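Side-chain contacts in peroxinectin A (Dictyostelium discoideum, PDB 6ERC), which catalyses the haem-dependent oxidation of phenolic donors by hydrogen peroxide: residues Leu398-Gly403 with Ser429-Asp434; Thr297-Arg302 with Gln452-Ile457; Pro393-Leu398 with Leu440-Met445. All blocks are in the same frame, centred on the assembly; numbering follows the deposited sequence.

Overall arrangement
Followed from the N terminus, the chain opens contact 2 first, at 297-302 beside the haem. It opens contact 3 at 393-398, then contact 1 at 398-403 on the same helix, 395-401, with L398 common to both. The loops close in reverse order: contact 1 at 429-434, contact 3 at 440-445 and contact 2 at 452-457. The three are therefore concentric and none cross. Contact 1 joins helix 395-401 to the loop before helix 435-441 at the surface, contact 3 joins it to the end of helix 435-441, and contact 2 sets helix 452-467 against helix 294-300. Centres of contacts 1 and 2 lie about 13 Å apart.

Contact 1: residues Leu398-Gly403 with Ser429-Asp434; sequences LRRQLG and SVDDID
R400 and D431 form the whole of this small contact, which buries 51 Å² at the protein surface, 24 Å² from the arginine and 27 Å² from the aspartate. R400 starts from the last turn of helix 395-401 with its CB heading for the loop. Its chain is extended from CG to NE, carrying the guanidinium well clear of its own helix. D431 approaches across it at about a right angle, and OD1 arrives at the guanidinium edge, near its plane. R400 NH2 lies 3.7 Å from D431 OD1, and R400 NH1 is 4.0 Å from the same oxygen. The two flat groups are within 20° of coplanar, yet the pair is a long salt bridge and probably a loose electrostatic attraction. The firmer partner of OD1 is N396 ND2, which hydrogen-bonds to it from one turn earlier on the arginine's helix. That amide holds OD1, while R400 also rests on P406. Long and flexible, arginine can span such a gap; aspartate, being short, keeps its carboxylate close to the turn, where N396 ND2 can reach OD1.

Both backbones are shaped by local motifs. S429 OG accepts from D431 N at 3.2 Å, an ST turn that leads into the short 3-10 segment 430-432, where D432 N bonds to S429 O at 3.1 Å. On the other side G403 takes a positive phi of 82°, an angle at which a CB would press on the preceding carbonyl, and G403 N bonds back to R400 O at 3.1 Å. The arrangement is thus a surface ion pair between a helix that ends in a Schellman motif and an ST turn, within the mainly helical fold of an animal haem peroxidase.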
loop_
_atom_site.group_PDB
_atom_site.type_symbol
_atom_site.label_atom_id
_atom_site.label_comp_id
_atom_site.label_asym_id
_atom_site.label_seq_id
_atom_site.Cartn_x
_atom_site.Cartn_y
_atom_site.Cartn_z
ATOM N N LEU A 398 -7.395 -20.813 -5.534
ATOM C CA LEU A 398 -7.827 -19.438 -5.755
ATOM C C LEU A 398 -8.309 -19.242 -7.187
ATOM O O LEU A 398 -9.376 -18.662 -7.421
ATOM C CB LEU A 398 -6.682 -18.475 -5.434
ATOM C CG LEU A 398 -6.957 -16.986 -5.654
ATOM C CD1 LEU A 398 -8.120 -16.519 -4.794
ATOM C CD2 LEU A 398 -5.711 -16.172 -5.356
ATOM N N ARG A 399 -7.534 -19.722 -8.162
ATOM C CA ARG A 399 -7.922 -19.577 -9.562
ATOM C C ARG A 399 -9.303 -20.171 -9.813
ATOM O O ARG A 399 -10.158 -19.537 -10.445
ATOM C CB ARG A 399 -6.876 -20.236 -10.464
ATOM C CG ARG A 399 -5.571 -19.464 -10.565
ATOM C CD ARG A 399 -4.564 -20.156 -11.474
ATOM N NE ARG A 399 -5.041 -20.274 -12.852
ATOM C CZ ARG A 399 -4.945 -19.317 -13.771
ATOM N NH1 ARG A 399 -4.391 -18.148 -13.475
ATOM N NH2 ARG A 399 -5.409 -19.529 -14.995
ATOM N N ARG A 400 -9.541 -21.389 -9.321
ATOM C CA ARG A 400 -10.850 -22.013 -9.482
ATOM C C ARG A 400 -11.951 -21.113 -8.933
ATOM O O ARG A 400 -12.974 -20.887 -9.590
ATOM C CB ARG A 400 -10.880 -23.377 -8.784
ATOM C CG ARG A 400 -10.022 -24.462 -9.433
ATOM C CD ARG A 400 -10.300 -25.838 -8.806
ATOM N NE ARG A 400 -9.383 -26.881 -9.275
ATOM C CZ ARG A 400 -8.284 -27.280 -8.635
ATOM N NH1 ARG A 400 -7.935 -26.731 -7.475
ATOM N NH2 ARG A 400 -7.526 -28.236 -9.159
ATOM N N GLN A 401 -11.755 -20.585 -7.723
ATOM C CA GLN A 401 -12.777 -19.765 -7.087
ATOM C C GLN A 401 -12.890 -18.378 -7.705
ATOM O O GLN A 401 -13.850 -17.663 -7.397
ATOM C CB GLN A 401 -12.492 -19.651 -5.590
ATOM C CG GLN A 401 -12.578 -20.984 -4.865
ATOM C CD GLN A 401 -12.518 -20.848 -3.358
ATOM O OE1 GLN A 401 -13.461 -20.365 -2.730
ATOM N NE2 GLN A 401 -11.410 -21.276 -2.767
ATOM N N LEU A 402 -11.947 -17.983 -8.557
ATOM C CA LEU A 402 -12.049 -16.741 -9.312
ATOM C C LEU A 402 -12.593 -16.957 -10.716
ATOM O O LEU A 402 -12.659 -16.000 -11.495
ATOM C CB LEU A 402 -10.679 -16.057 -9.397
ATOM C CG LEU A 402 -10.069 -15.574 -8.080
ATOM C CD1 LEU A 402 -8.635 -15.122 -8.301
ATOM C CD2 LEU A 402 -10.894 -14.448 -7.476
ATOM N N GLY A 403 -12.982 -18.182 -11.056
ATOM C CA GLY A 403 -13.464 -18.474 -12.391
ATOM C C GLY A 403 -12.375 -18.711 -13.407
ATOM O O GLY A 403 -12.639 -18.625 -14.610
ATOM N N SER A 429 3.971 -30.013 -5.439
ATOM C CA SER A 429 2.861 -30.007 -6.380
ATOM C C SER A 429 2.467 -28.571 -6.690
ATOM O O SER A 429 2.687 -27.663 -5.884
ATOM C CB SER A 429 1.651 -30.769 -5.825
ATOM O OG SER A 429 0.541 -30.666 -6.698
ATOM N N VAL A 430 1.882 -28.370 -7.874
ATOM C CA VAL A 430 1.367 -27.049 -8.221
ATOM C C VAL A 430 0.225 -26.669 -7.289
ATOM O O VAL A 430 0.075 -25.501 -6.912
ATOM C CB VAL A 430 0.929 -27.000 -9.699
ATOM C CG1 VAL A 430 2.123 -27.203 -10.620
ATOM C CG2 VAL A 430 -0.165 -28.025 -9.985
ATOM N N ASP A 431 -0.589 -27.647 -6.894
ATOM C CA ASP A 431 -1.691 -27.392 -5.976
ATOM C C ASP A 431 -1.224 -27.109 -4.553
ATOM O O ASP A 431 -2.070 -26.893 -3.677
ATOM C CB ASP A 431 -2.654 -28.580 -5.984
ATOM C CG ASP A 431 -3.375 -28.735 -7.312
ATOM O OD1 ASP A 431 -4.125 -27.812 -7.694
ATOM O OD2 ASP A 431 -3.186 -29.776 -7.980
ATOM N N ASP A 432 0.085 -27.119 -4.297
ATOM C CA ASP A 432 0.642 -26.710 -3.015
ATOM C C ASP A 432 1.219 -25.303 -3.049
ATOM O O ASP A 432 1.644 -24.797 -2.005
ATOM C CB ASP A 432 1.738 -27.688 -2.574
ATOM C CG ASP A 432 1.253 -29.118 -2.503
ATOM O OD1 ASP A 432 0.052 -29.330 -2.236
ATOM O OD2 ASP A 432 2.079 -30.032 -2.711
ATOM N N ILE A 433 1.250 -24.661 -4.217
ATOM C CA ILE A 433 1.860 -23.344 -4.337
ATOM C C ILE A 433 1.031 -22.321 -3.574
ATOM O O ILE A 433 -0.204 -22.312 -3.648
ATOM C CB ILE A 433 1.998 -22.950 -5.819
ATOM C CG1 ILE A 433 2.840 -23.985 -6.574
ATOM C CG2 ILE A 433 2.636 -21.580 -5.944
ATOM C CD1 ILE A 433 2.866 -23.788 -8.078
ATOM N N ASP A 434 1.710 -21.452 -2.829
ATOM C CA ASP A 434 1.044 -20.321 -2.197
ATOM C C ASP A 434 0.554 -19.344 -3.262
ATOM O O ASP A 434 1.292 -19.008 -4.192
ATOM C CB ASP A 434 1.996 -19.611 -1.234
ATOM C CG ASP A 434 2.073 -20.287 0.120
ATOM O OD1 ASP A 434 1.018 -20.425 0.772
ATOM O OD2 ASP A 434 3.184 -20.678 0.533
#

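Contact 2: residues Thr297-Arg302 with Gln452-Ile457; sequences TTTAFR and QTFYLI. With HEM (protoporphyrin IX containing Fe), chain F.
The backbones of A300 and F454 come within 4.7 Å of each other, CA to CA, where the pi-type last turn of helix 294-300 meets the start of helix 452-467. Such closeness suits a residue as small as alanine. A300 CA sits over the face of the F454 ring, 3.8 Å from its centroid and 13° off the normal, a CH-pi contact, and A300 O lies over the same ring, 3.5 Å from F454 CD2. With F454 CG anti to its carbonyl carbon (chi1 -76°), the ring stands out across its helix and lays one face against this turn. I457, one turn on, points toward the alanine and brings its CG2 to 3.5 Å from A300 CB. T299 crosses the phenylalanine at about a right angle: its CG2 touches F454 CE1, while its OG1 is taken by N387.

This is apolar helix packing in the haem-bearing core of an animal peroxidase, and the same short segment turns polar side chains to the cofactor. T297 OG1 donates to haem O2D at 2.8 Å. R302 reaches the other propionate, NH1 and, weakly, NH2 both pointing to O1A; the modelled NH1 to O1A distance is too short to be trusted in detail. N383 also receives NH1. R302 NE donates to T297 O at 3.1 Å in the guanidinium plane, which fixes the group's rotation, and haem CHA lies 4.1 Å above its centre over one face. A leucine in place of R302 would probably leave O1A without this cationic mate and T297 O without its side-chain donor. F301, beside it, lays the edge of its ring against haem CMD.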
loop_
_atom_site.group_PDB
_atom_site.type_symbol
_atom_site.label_atom_id
_atom_site.label_comp_id
_atom_site.label_asym_id
_atom_site.label_seq_id
_atom_site.Cartn_x
_atom_site.Cartn_y
_atom_site.Cartn_z
ATOM N N THR A 297 -5.600 -7.039 -0.504
ATOM C CA THR A 297 -4.545 -6.456 0.313
ATOM C C THR A 297 -3.521 -7.495 0.754
ATOM O O THR A 297 -2.331 -7.178 0.857
ATOM C CB THR A 297 -5.155 -5.756 1.532
ATOM O OG1 THR A 297 -4.136 -5.030 2.227
ATOM C CG2 THR A 297 -5.799 -6.749 2.487
ATOM N N THR A 298 -3.952 -8.731 1.005
ATOM C CA THR A 298 -3.033 -9.748 1.506
ATOM C C THR A 298 -2.177 -10.341 0.393
ATOM O O THR A 298 -0.997 -10.637 0.610
ATOM C CB THR A 298 -3.814 -10.858 2.210
ATOM O OG1 THR A 298 -4.725 -10.285 3.157
ATOM C CG2 THR A 298 -2.864 -11.802 2.933
ATOM N N THR A 299 -2.744 -10.520 -0.803
ATOM C CA THR A 299 -2.085 -11.285 -1.859
ATOM C C THR A 299 -1.802 -10.437 -3.092
ATOM O O THR A 299 -0.634 -10.182 -3.395
ATOM C CB THR A 299 -2.942 -12.502 -2.216
ATOM O OG1 THR A 299 -3.381 -13.152 -1.015
ATOM C CG2 THR A 299 -2.144 -13.489 -3.062
ATOM N N ALA A 300 -2.828 -9.996 -3.819
ATOM C CA ALA A 300 -2.618 -9.424 -5.145
ATOM C C ALA A 300 -1.791 -8.143 -5.082
ATOM O O ALA A 300 -0.752 -8.026 -5.740
ATOM C CB ALA A 300 -3.967 -9.162 -5.815
ATOM N N PHE A 301 -2.240 -7.165 -4.300
ATOM C CA PHE A 301 -1.631 -5.842 -4.344
ATOM C C PHE A 301 -0.306 -5.758 -3.598
ATOM O O PHE A 301 0.298 -4.680 -3.570
ATOM C CB PHE A 301 -2.597 -4.797 -3.784
ATOM C CG PHE A 301 -2.361 -3.419 -4.321
ATOM C CD1 PHE A 301 -2.780 -3.083 -5.594
ATOM C CD2 PHE A 301 -1.716 -2.462 -3.558
ATOM C CE1 PHE A 301 -2.563 -1.815 -6.097
ATOM C CE2 PHE A 301 -1.497 -1.192 -4.057
ATOM C CZ PHE A 301 -1.922 -0.869 -5.327
ATOM N N ARG A 302 0.164 -6.847 -2.997
ATOM C CA ARG A 302 1.491 -6.848 -2.392
ATOM C C ARG A 302 2.598 -7.064 -3.415
ATOM O O ARG A 302 3.766 -7.178 -3.026
ATOM C CB ARG A 302 1.576 -7.915 -1.298
ATOM C CG ARG A 302 0.637 -7.656 -0.132
ATOM C CD ARG A 302 1.239 -8.075 1.198
ATOM N NE ARG A 302 0.312 -7.832 2.298
ATOM C CZ ARG A 302 0.607 -8.000 3.583
ATOM N NH1 ARG A 302 1.815 -8.414 3.944
ATOM N NH2 ARG A 302 -0.309 -7.752 4.509
ATOM N N GLN A 452 -2.249 -12.748 -14.788
ATOM C CA GLN A 452 -3.696 -12.867 -14.927
ATOM C C GLN A 452 -4.381 -12.889 -13.567
ATOM O O GLN A 452 -5.384 -12.200 -13.352
ATOM C CB GLN A 452 -4.034 -14.129 -15.718
ATOM C CG GLN A 452 -5.510 -14.300 -16.020
ATOM C CD GLN A 452 -5.830 -15.681 -16.550
ATOM O OE1 GLN A 452 -5.332 -16.686 -16.040
ATOM N NE2 GLN A 452 -6.664 -15.738 -17.582
ATOM N N THR A 453 -3.856 -13.683 -12.633
ATOM C CA THR A 453 -4.512 -13.832 -11.339
ATOM C C THR A 453 -4.546 -12.506 -10.587
ATOM O O THR A 453 -5.615 -12.021 -10.202
ATOM C CB THR A 453 -3.802 -14.907 -10.516
ATOM O OG1 THR A 453 -3.780 -16.131 -11.257
ATOM C CG2 THR A 453 -4.523 -15.135 -9.196
ATOM N N PHE A 454 -3.376 -11.908 -10.359
ATOM C CA PHE A 454 -3.329 -10.623 -9.672
ATOM C C PHE A 454 -4.120 -9.563 -10.432
ATOM O O PHE A 454 -4.782 -8.715 -9.825
ATOM C CB PHE A 454 -1.874 -10.184 -9.485
ATOM C CG PHE A 454 -1.139 -10.920 -8.390
ATOM C CD1 PHE A 454 -1.728 -11.974 -7.709
ATOM C CD2 PHE A 454 0.144 -10.539 -8.034
ATOM C CE1 PHE A 454 -1.048 -12.633 -6.701
ATOM C CE2 PHE A 454 0.827 -11.196 -7.028
ATOM C CZ PHE A 454 0.230 -12.243 -6.362
ATOM N N TYR A 455 -4.068 -9.601 -11.765
ATOM C CA TYR A 455 -4.851 -8.673 -12.573
ATOM C C TYR A 455 -6.327 -8.733 -12.200
ATOM O O TYR A 455 -6.976 -7.700 -11.998
ATOM C CB TYR A 455 -4.656 -9.003 -14.053
ATOM C CG TYR A 455 -5.374 -8.093 -15.021
ATOM C CD1 TYR A 455 -6.728 -8.249 -15.280
ATOM C CD2 TYR A 455 -4.688 -7.098 -15.699
ATOM C CE1 TYR A 455 -7.382 -7.428 -16.174
ATOM C CE2 TYR A 455 -5.334 -6.271 -16.594
ATOM C CZ TYR A 455 -6.680 -6.440 -16.830
ATOM O OH TYR A 455 -7.326 -5.618 -17.725
ATOM N N LEU A 456 -6.874 -9.947 -12.100
ATOM C CA LEU A 456 -8.301 -10.099 -11.835
ATOM C C LEU A 456 -8.666 -9.585 -10.448
ATOM O O LEU A 456 -9.701 -8.932 -10.277
ATOM C CB LEU A 456 -8.702 -11.565 -11.994
ATOM C CG LEU A 456 -10.196 -11.867 -12.139
ATOM C CD1 LEU A 456 -10.392 -13.149 -12.931
ATOM C CD2 LEU A 456 -10.883 -11.975 -10.784
ATOM N N ILE A 457 -7.831 -9.865 -9.445
ATOM C CA ILE A 457 -8.137 -9.430 -8.085
ATOM C C ILE A 457 -8.069 -7.911 -7.983
ATOM O O ILE A 457 -8.912 -7.279 -7.333
ATOM C CB ILE A 457 -7.186 -10.112 -7.085
ATOM C CG1 ILE A 457 -7.342 -11.635 -7.152
ATOM C CG2 ILE A 457 -7.457 -9.627 -5.662
ATOM C CD1 ILE A 457 -6.207 -12.401 -6.512
HETATM C CHA HEM F . 2.149 -4.201 3.636
HETATM C CHB HEM F . 6.621 -2.367 3.762
HETATM C CHC HEM F . 6.125 -0.896 -0.848
HETATM C CHD HEM F . 1.743 -2.951 -1.031
HETATM C C1A HEM F . 3.422 -3.887 4.044
HETATM C C2A HEM F . 4.034 -4.290 5.286
HETATM C C3A HEM F . 5.272 -3.789 5.328
HETATM C C4A HEM F . 5.480 -3.045 4.107
HETATM C CMA HEM F . 6.305 -3.953 6.464
HETATM C CAA HEM F . 3.346 -5.163 6.348
HETATM C CBA HEM F . 4.079 -6.496 6.363
HETATM C CGA HEM F . 3.178 -7.571 6.913
HETATM O O1A HEM F . 2.128 -7.865 6.285
HETATM O O2A HEM F . 3.517 -8.146 7.978
HETATM C C1B HEM F . 6.857 -1.797 2.534
HETATM C C2B HEM F . 8.056 -1.084 2.172
HETATM C C3B HEM F . 7.925 -0.669 0.901
HETATM C C4B HEM F . 6.633 -1.115 0.419
HETATM C CMB HEM F . 9.228 -0.879 3.153
HETATM C CAB HEM F . 8.912 0.128 0.017
HETATM C CBB HEM F . 10.140 0.473 0.417
HETATM C C1C HEM F . 4.901 -1.328 -1.312
HETATM C C2C HEM F . 4.362 -1.120 -2.645
HETATM C C3C HEM F . 3.139 -1.693 -2.691
HETATM C C4C HEM F . 2.887 -2.271 -1.389
HETATM C CMC HEM F . 5.153 -0.366 -3.735
HETATM C CAC HEM F . 2.076 -1.813 -3.814
HETATM C CBC HEM F . 2.179 -1.313 -5.047
HETATM C C1D HEM F . 1.456 -3.427 0.225
HETATM C C2D HEM F . 0.199 -3.999 0.647
HETATM C C3D HEM F . 0.324 -4.350 1.930
HETATM C C4D HEM F . 1.650 -3.997 2.372
HETATM C CMD HEM F . -1.033 -4.185 -0.262
HETATM C CAD HEM F . -0.742 -4.982 2.843
HETATM C CBD HEM F . -1.637 -3.828 3.280
HETATM C CGD HEM F . -2.149 -4.035 4.685
HETATM O O1D HEM F . -1.421 -3.671 5.644
HETATM O O2D HEM F . -3.281 -4.553 4.861
HETATM N NA HEM F . 4.333 -3.125 3.347
HETATM N NB HEM F . 6.008 -1.798 1.445
HETATM N NC HEM F . 3.973 -2.031 -0.576
HETATM N ND HEM F . 2.317 -3.440 1.303
HETATM FE FE HEM F . 4.116 -2.581 1.389
#

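Contact 3: residues Pro393-Leu398 with Leu440-Met445; sequences PPYNSL and LAEDHM
E442 reaches Y395 through a side chain that is extended beyond CG. From CB, which already points toward the tyrosine, CG stands anti to the carbonyl carbon (chi1 -66°) and lies 3.3 Å from Y395 OH. CD follows straight on (chi2 178°), also 3.3 Å from that hydroxyl. At the tip the two oxygens part company: E442 OE1 turns to the backbone N of Q452, whereas E442 OE2 accepts from Y395 OH at 2.5 Å. OE2 uses its anti lone pair, the one directed away from OE1, and it lies in the plane of the tyrosine ring at its edge, 3.2 Å from Y395 CE1. Ring and carboxylate are turned 66° apart, so the acid meets the ring's rim with its own plane steeply inclined.

The same OE2 also bonds to T453 OG1, its stronger partner, and makes a long, weak ion pair with R399 NH1. Two hydroxyl groups thus grip one buried oxygen, and the nearby arginine would be expected to stabilise the negative charge further. Glutamate suits the place because it is long enough to bring a carboxylate to all three, and tyrosine because its ring packs against I413 and I433 while its hydroxyl remains a donor.

The pair bridges the N-terminal turn of helix 395-401, just after P394 at its N-cap, and the chain leaving helix 435-441. Y395 also touches T453, and its backbone is bonded to I433, so the tyrosine sits among helices 395-401, 410-413 and 452-467, with the end of helix 435-441 supplying the acid.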
loop_
_atom_site.group_PDB
_atom_site.type_symbol
_atom_site.label_atom_id
_atom_site.label_comp_id
_atom_site.label_asym_id
_atom_site.label_seq_id
_atom_site.Cartn_x
_atom_site.Cartn_y
_atom_site.Cartn_z
ATOM N N PRO A 393 -6.363 -19.326 0.108
ATOM C CA PRO A 393 -6.316 -20.662 -0.498
ATOM C C PRO A 393 -5.056 -20.854 -1.321
ATOM O O PRO A 393 -4.361 -19.880 -1.650
ATOM C CB PRO A 393 -7.567 -20.690 -1.389
ATOM C CG PRO A 393 -8.477 -19.706 -0.787
ATOM C CD PRO A 393 -7.602 -18.615 -0.247
ATOM N N PRO A 394 -4.725 -22.097 -1.670
ATOM C CA PRO A 394 -3.590 -22.336 -2.568
ATOM C C PRO A 394 -3.813 -21.736 -3.950
ATOM O O PRO A 394 -4.935 -21.424 -4.356
ATOM C CB PRO A 394 -3.507 -23.864 -2.634
ATOM C CG PRO A 394 -4.150 -24.329 -1.381
ATOM C CD PRO A 394 -5.236 -23.349 -1.087
ATOM N N TYR A 395 -2.706 -21.598 -4.682
ATOM C CA TYR A 395 -2.720 -20.964 -5.997
ATOM C C TYR A 395 -3.834 -21.521 -6.879
ATOM O O TYR A 395 -4.681 -20.772 -7.378
ATOM C CB TYR A 395 -1.348 -21.150 -6.653
ATOM C CG TYR A 395 -1.238 -20.640 -8.074
ATOM C CD1 TYR A 395 -1.382 -19.288 -8.365
ATOM C CD2 TYR A 395 -0.960 -21.510 -9.121
ATOM C CE1 TYR A 395 -1.270 -18.823 -9.662
ATOM C CE2 TYR A 395 -0.846 -21.055 -10.418
ATOM C CZ TYR A 395 -1.000 -19.713 -10.685
ATOM O OH TYR A 395 -0.887 -19.262 -11.982
ATOM N N ASN A 396 -3.852 -22.840 -7.083
ATOM C CA ASN A 396 -4.848 -23.425 -7.977
ATOM C C ASN A 396 -6.255 -23.343 -7.395
ATOM O O ASN A 396 -7.228 -23.243 -8.151
ATOM C CB ASN A 396 -4.493 -24.878 -8.296
ATOM C CG ASN A 396 -3.968 -25.057 -9.715
ATOM O OD1 ASN A 396 -4.164 -24.201 -10.578
ATOM N ND2 ASN A 396 -3.308 -26.183 -9.964
ATOM N N SER A 397 -6.391 -23.388 -6.067
ATOM C CA SER A 397 -7.712 -23.234 -5.465
ATOM C C SER A 397 -8.251 -21.825 -5.680
ATOM O O SER A 397 -9.437 -21.645 -5.979
ATOM C CB SER A 397 -7.654 -23.558 -3.973
ATOM O OG SER A 397 -8.936 -23.430 -3.380
ATOM N N LEU A 398 -7.395 -20.813 -5.534
ATOM C CA LEU A 398 -7.827 -19.438 -5.755
ATOM C C LEU A 398 -8.309 -19.242 -7.187
ATOM O O LEU A 398 -9.376 -18.662 -7.421
ATOM C CB LEU A 398 -6.682 -18.475 -5.434
ATOM C CG LEU A 398 -6.957 -16.986 -5.654
ATOM C CD1 LEU A 398 -8.120 -16.519 -4.794
ATOM C CD2 LEU A 398 -5.711 -16.172 -5.356
ATOM N N LEU A 440 2.759 -14.085 -8.549
ATOM C CA LEU A 440 3.982 -13.384 -8.922
ATOM C C LEU A 440 4.708 -14.092 -10.058
ATOM O O LEU A 440 5.307 -13.438 -10.920
ATOM C CB LEU A 440 4.896 -13.254 -7.706
ATOM C CG LEU A 440 4.464 -12.186 -6.705
ATOM C CD1 LEU A 440 5.264 -12.283 -5.422
ATOM C CD2 LEU A 440 4.612 -10.804 -7.316
ATOM N N ALA A 441 4.670 -15.427 -10.074
ATOM C CA ALA A 441 5.419 -16.189 -11.066
ATOM C C ALA A 441 4.783 -16.137 -12.448
ATOM O O ALA A 441 5.445 -16.482 -13.434
ATOM C CB ALA A 441 5.551 -17.644 -10.613
ATOM N N GLU A 442 3.525 -15.715 -12.544
ATOM C CA GLU A 442 2.825 -15.698 -13.817
ATOM C C GLU A 442 3.454 -14.693 -14.776
ATOM O O GLU A 442 4.117 -13.732 -14.374
ATOM C CB GLU A 442 1.349 -15.352 -13.615
ATOM C CG GLU A 442 0.567 -16.401 -12.844
ATOM C CD GLU A 442 -0.881 -16.013 -12.625
ATOM O OE1 GLU A 442 -1.261 -14.878 -12.986
ATOM O OE2 GLU A 442 -1.640 -16.849 -12.090
ATOM N N ASP A 443 3.234 -14.930 -16.066
ATOM C CA ASP A 443 3.589 -13.950 -17.081
ATOM C C ASP A 443 2.642 -12.757 -16.999
ATOM O O ASP A 443 1.454 -12.908 -16.709
ATOM C CB ASP A 443 3.525 -14.579 -18.473
ATOM C CG ASP A 443 4.362 -15.836 -18.581
ATOM O OD1 ASP A 443 5.475 -15.861 -18.016
ATOM O OD2 ASP A 443 3.901 -16.802 -19.225
ATOM N N HIS A 444 3.177 -11.567 -17.253
ATOM C CA HIS A 444 2.366 -10.359 -17.182
ATOM C C HIS A 444 1.333 -10.333 -18.303
ATOM O O HIS A 444 1.628 -10.675 -19.452
ATOM C CB HIS A 444 3.250 -9.117 -17.267
ATOM C CG HIS A 444 4.191 -8.964 -16.113
ATOM N ND1 HIS A 444 5.222 -8.050 -16.110
ATOM C CD2 HIS A 444 4.256 -9.607 -14.923
ATOM C CE1 HIS A 444 5.883 -8.137 -14.970
ATOM N NE2 HIS A 444 5.317 -9.075 -14.231
ATOM N N MET A 445 0.114 -9.922 -17.961
ATOM C CA MET A 445 -0.927 -9.750 -18.964
ATOM C C MET A 445 -0.501 -8.705 -19.988
ATOM O O MET A 445 0.247 -7.773 -19.683
ATOM C CB MET A 445 -2.238 -9.326 -18.300
ATOM C CG MET A 445 -2.903 -10.421 -17.494
ATOM S SD MET A 445 -4.152 -11.317 -18.441
ATOM C CE MET A 445 -5.529 -10.176 -18.345
#